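Local coordinates for ESAT-6-like protein EsxG (Mycobacterium smegmatis, PDB 3Q4H) that is a small secreted helical-hairpin protein of the WXG100 family, CFP-10 subfamily, probably exported by an ESX (type VII) system together with an ESAT-6-like partner, at residues A[13-27]-A[70-82]. Residues are numbered along the deposited sequence; the frame is centred on the assembly and turned at random.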
# COMPACT_ATOMS: atom_id res chain seq x y z
N ILE A 13 11.72 4.32 -6.22
CA ILE A 13 11.24 3.32 -5.27
C ILE A 13 10.14 3.89 -4.39
O ILE A 13 9.12 3.25 -4.17
CB ILE A 13 12.38 2.84 -4.34
CG1 ILE A 13 13.40 2.00 -5.11
CG2 ILE A 13 11.83 2.03 -3.15
CD1 ILE A 13 14.71 1.84 -4.38
N ALA A 14 10.37 5.10 -3.88
CA ALA A 14 9.40 5.76 -3.02
C ALA A 14 8.14 6.02 -3.83
O ALA A 14 7.05 5.62 -3.43
CB ALA A 14 9.97 7.04 -2.45
N SER A 15 8.28 6.66 -4.98
CA SER A 15 7.13 6.99 -5.83
C SER A 15 6.28 5.78 -6.15
O SER A 15 5.06 5.85 -6.16
CB SER A 15 7.58 7.65 -7.14
OG SER A 15 8.03 8.98 -6.92
N GLU A 16 6.93 4.65 -6.42
CA GLU A 16 6.23 3.45 -6.81
C GLU A 16 5.57 2.81 -5.60
O GLU A 16 4.42 2.36 -5.70
CB GLU A 16 7.17 2.48 -7.51
CG GLU A 16 7.55 2.94 -8.93
CD GLU A 16 8.53 2.01 -9.63
OE1 GLU A 16 9.09 1.11 -8.97
OE2 GLU A 16 8.76 2.19 -10.83
N ALA A 17 6.26 2.78 -4.47
CA ALA A 17 5.70 2.18 -3.26
C ALA A 17 4.43 2.93 -2.87
O ALA A 17 3.39 2.31 -2.57
CB ALA A 17 6.72 2.18 -2.12
N ASN A 18 4.49 4.26 -2.92
CA ASN A 18 3.33 5.09 -2.62
C ASN A 18 2.15 4.80 -3.56
O ASN A 18 1.01 4.66 -3.11
CB ASN A 18 3.71 6.58 -2.62
CG ASN A 18 4.62 6.94 -1.45
OD1 ASN A 18 4.74 6.18 -0.49
ND2 ASN A 18 5.26 8.09 -1.52
N PHE A 19 2.43 4.66 -4.85
CA PHE A 19 1.39 4.22 -5.78
C PHE A 19 0.83 2.86 -5.36
O PHE A 19 -0.37 2.64 -5.42
CB PHE A 19 1.89 4.13 -7.23
CG PHE A 19 0.81 3.71 -8.20
CD1 PHE A 19 -0.03 4.65 -8.78
CD2 PHE A 19 0.61 2.37 -8.51
CE1 PHE A 19 -1.04 4.26 -9.67
CE2 PHE A 19 -0.40 1.98 -9.40
CZ PHE A 19 -1.22 2.93 -9.98
N GLY A 20 1.73 1.96 -4.95
CA GLY A 20 1.34 0.63 -4.51
C GLY A 20 0.43 0.65 -3.32
O GLY A 20 -0.48 -0.16 -3.22
N ALA A 21 0.67 1.58 -2.40
CA ALA A 21 -0.17 1.76 -1.24
C ALA A 21 -1.58 2.17 -1.66
O ALA A 21 -2.55 1.57 -1.21
CB ALA A 21 0.42 2.79 -0.31
N LYS A 22 -1.69 3.18 -2.52
CA LYS A 22 -3.00 3.66 -2.97
C LYS A 22 -3.76 2.59 -3.73
O LYS A 22 -4.98 2.51 -3.66
CB LYS A 22 -2.87 4.91 -3.84
CG LYS A 22 -2.32 6.13 -3.13
CD LYS A 22 -2.23 7.32 -4.07
CE LYS A 22 -1.78 8.58 -3.37
NZ LYS A 22 -1.92 9.74 -4.29
N ALA A 23 -3.04 1.76 -4.48
CA ALA A 23 -3.67 0.64 -5.15
C ALA A 23 -4.31 -0.24 -4.08
O ALA A 23 -5.50 -0.58 -4.18
CB ALA A 23 -2.66 -0.14 -5.97
N ALA A 24 -3.56 -0.59 -3.05
CA ALA A 24 -4.10 -1.44 -1.99
C ALA A 24 -5.27 -0.75 -1.30
O ALA A 24 -6.24 -1.39 -0.95
CB ALA A 24 -3.04 -1.79 -0.99
N LEU A 25 -5.19 0.57 -1.15
CA LEU A 25 -6.24 1.32 -0.47
C LEU A 25 -7.54 1.40 -1.28
O LEU A 25 -8.63 1.42 -0.70
CB LEU A 25 -5.74 2.71 -0.06
CG LEU A 25 -4.75 2.70 1.12
CD1 LEU A 25 -4.32 4.11 1.50
CD2 LEU A 25 -5.33 1.98 2.33
N MSE A 26 -7.42 1.41 -2.61
CA MSE A 26 -8.59 1.24 -3.47
C MSE A 26 -9.26 -0.12 -3.22
O MSE A 26 -10.45 -0.18 -2.92
CB MSE A 26 -8.20 1.38 -4.94
CG MSE A 26 -9.35 1.15 -5.93
SE MSE A 26 -10.85 2.42 -5.81
CE MSE A 26 -9.95 4.01 -6.45
N ARG A 27 -8.50 -1.21 -3.33
CA ARG A 27 -9.02 -2.54 -3.05
C ARG A 27 -9.75 -2.58 -1.70
O ARG A 27 -10.75 -3.27 -1.54
CB ARG A 27 -7.91 -3.59 -3.01
CG ARG A 27 -7.08 -3.75 -4.28
CD ARG A 27 -6.17 -4.96 -4.15
NE ARG A 27 -4.94 -4.84 -4.94
CZ ARG A 27 -4.78 -5.26 -6.19
NH1 ARG A 27 -5.79 -5.81 -6.86
NH2 ARG A 27 -3.62 -5.10 -6.80
N LEU A 70 -5.49 -3.14 -11.35
CA LEU A 70 -4.51 -2.75 -10.33
C LEU A 70 -3.35 -3.75 -10.31
O LEU A 70 -2.19 -3.35 -10.15
CB LEU A 70 -5.16 -2.67 -8.95
CG LEU A 70 -6.18 -1.54 -8.72
CD1 LEU A 70 -6.91 -1.70 -7.37
CD2 LEU A 70 -5.50 -0.17 -8.81
N ASP A 71 -3.65 -5.03 -10.50
CA ASP A 71 -2.59 -6.05 -10.56
C ASP A 71 -1.56 -5.72 -11.64
O ASP A 71 -0.37 -5.98 -11.47
CB ASP A 71 -3.16 -7.46 -10.79
CG ASP A 71 -3.83 -8.03 -9.54
OD1 ASP A 71 -3.93 -7.30 -8.52
OD2 ASP A 71 -4.26 -9.20 -9.56
N ILE A 72 -2.02 -5.14 -12.75
CA ILE A 72 -1.12 -4.75 -13.82
C ILE A 72 -0.34 -3.50 -13.40
O ILE A 72 0.87 -3.44 -13.58
CB ILE A 72 -1.89 -4.51 -15.15
CG1 ILE A 72 -2.56 -5.82 -15.60
CG2 ILE A 72 -0.96 -4.00 -16.24
CD1 ILE A 72 -3.75 -5.61 -16.53
N ALA A 73 -1.02 -2.52 -12.82
CA ALA A 73 -0.33 -1.32 -12.38
C ALA A 73 0.80 -1.67 -11.41
O ALA A 73 1.91 -1.14 -11.53
CB ALA A 73 -1.31 -0.37 -11.72
N GLN A 74 0.52 -2.58 -10.47
CA GLN A 74 1.47 -2.95 -9.44
C GLN A 74 2.78 -3.47 -10.02
O GLN A 74 3.86 -3.07 -9.58
CB GLN A 74 0.87 -4.00 -8.50
CG GLN A 74 -0.27 -3.50 -7.59
CD GLN A 74 0.20 -2.57 -6.47
OE1 GLN A 74 1.11 -1.78 -6.66
NE2 GLN A 74 -0.44 -2.66 -5.31
N LEU A 75 2.68 -4.36 -11.00
CA LEU A 75 3.87 -4.94 -11.63
C LEU A 75 4.71 -3.90 -12.40
O LEU A 75 5.93 -4.01 -12.47
CB LEU A 75 3.49 -6.10 -12.55
CG LEU A 75 2.94 -7.36 -11.87
CD1 LEU A 75 2.31 -8.32 -12.91
CD2 LEU A 75 4.02 -8.09 -11.05
N ASN A 76 4.04 -2.89 -12.96
CA ASN A 76 4.70 -1.88 -13.79
C ASN A 76 5.23 -0.67 -13.03
O ASN A 76 6.33 -0.21 -13.30
CB ASN A 76 3.74 -1.40 -14.88
CG ASN A 76 3.72 -2.32 -16.08
OD1 ASN A 76 4.77 -2.61 -16.66
ND2 ASN A 76 2.54 -2.78 -16.46
N ILE A 77 4.43 -0.14 -12.10
CA ILE A 77 4.78 1.12 -11.41
C ILE A 77 4.39 1.13 -9.92
O ILE A 77 4.29 2.20 -9.32
CB ILE A 77 4.11 2.35 -12.10
CG1 ILE A 77 2.58 2.21 -12.10
CG2 ILE A 77 4.61 2.52 -13.52
CD1 ILE A 77 1.84 3.48 -12.48
N GLY A 78 4.20 -0.04 -9.32
CA GLY A 78 3.62 -0.11 -8.00
C GLY A 78 4.44 -0.93 -7.04
O GLY A 78 5.66 -0.95 -7.11
N ASP A 79 3.75 -1.61 -6.13
CA ASP A 79 4.39 -2.37 -5.06
C ASP A 79 5.49 -3.30 -5.56
O ASP A 79 6.58 -3.33 -4.99
CB ASP A 79 3.38 -3.19 -4.27
CG ASP A 79 3.97 -3.73 -2.99
OD1 ASP A 79 4.26 -2.90 -2.11
OD2 ASP A 79 4.15 -4.96 -2.86
N ALA A 80 5.19 -4.06 -6.61
CA ALA A 80 6.12 -5.06 -7.16
C ALA A 80 7.27 -4.37 -7.88
O ALA A 80 8.42 -4.75 -7.72
CB ALA A 80 5.40 -6.00 -8.09
N ALA A 81 6.94 -3.36 -8.69
CA ALA A 81 7.96 -2.61 -9.38
C ALA A 81 8.99 -2.08 -8.37
O ALA A 81 10.19 -2.33 -8.53
CB ALA A 81 7.34 -1.48 -10.16
N SER A 82 8.52 -1.40 -7.33
CA SER A 82 9.39 -0.81 -6.32
C SER A 82 10.28 -1.85 -5.64
O SER A 82 11.48 -1.62 -5.44
CB SER A 82 8.58 -0.08 -5.27
OG SER A 82 7.84 -1.01 -4.49
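Gln74, on helix 47-77, reaches across to helix 13-27 with NE2 and ties down the start of helix 79-94 with OE1, its side chain a knob among Gly20, Ala23, Ala24 and Arg27. NE2 donates to Gly20 O at 3.3 Å, in the carbonyl plane and on a lone pair, although that oxygen already takes the helical N-H of Ala24. OE1 receives the N-H of Asp79 in a short bond, nearly straight at the hydrogen (2.7 Å from Gln74 OE1 to Asp79 N, 165°) but coming from above the carbonyl plane, which satisfies a backbone donor in the first turn of helix 79-94. A bend at chi2 (-72°) turns the amide toward helix 13-27. NE2 is also engaged by Asp79 OD2 of the second copy of this protein.

At the Arg27 end, NH1 and NH2 both converge on Asp71 OD1, the closer at 2.8 Å from NH2, in a salt bridge whose two hydrogen bonds are weak because they are bent at the hydrogen. Leu70 CB covers one face of the guanidinium. NH1 has a second partner in Asn67 OD1, and NE forms a salt bridge with Asp79 OD1 of the second copy.

Gly78, at the N-cap position of helix 79-94, lies against Gly20, their CA atoms 4.2 Å apart, and makes a CA-H...O contact with Glu16 O (3.5 Å from Gly78 CA), which already takes the N-H of Gly20. Ser82 OG binds Asp79 O one turn back, while Ser82 CB packs on Ile13 O. Phe19 receives Ile77 CD1 squarely over one ring face, a CH-pi contact, and Ala73 CB at the edge.

The segments run antiparallel, 167° between helix axes 13-27 and 70-77, as in the helix-turn-helix hairpin of WXG100 proteins, with a break at Gly78 in the second arm.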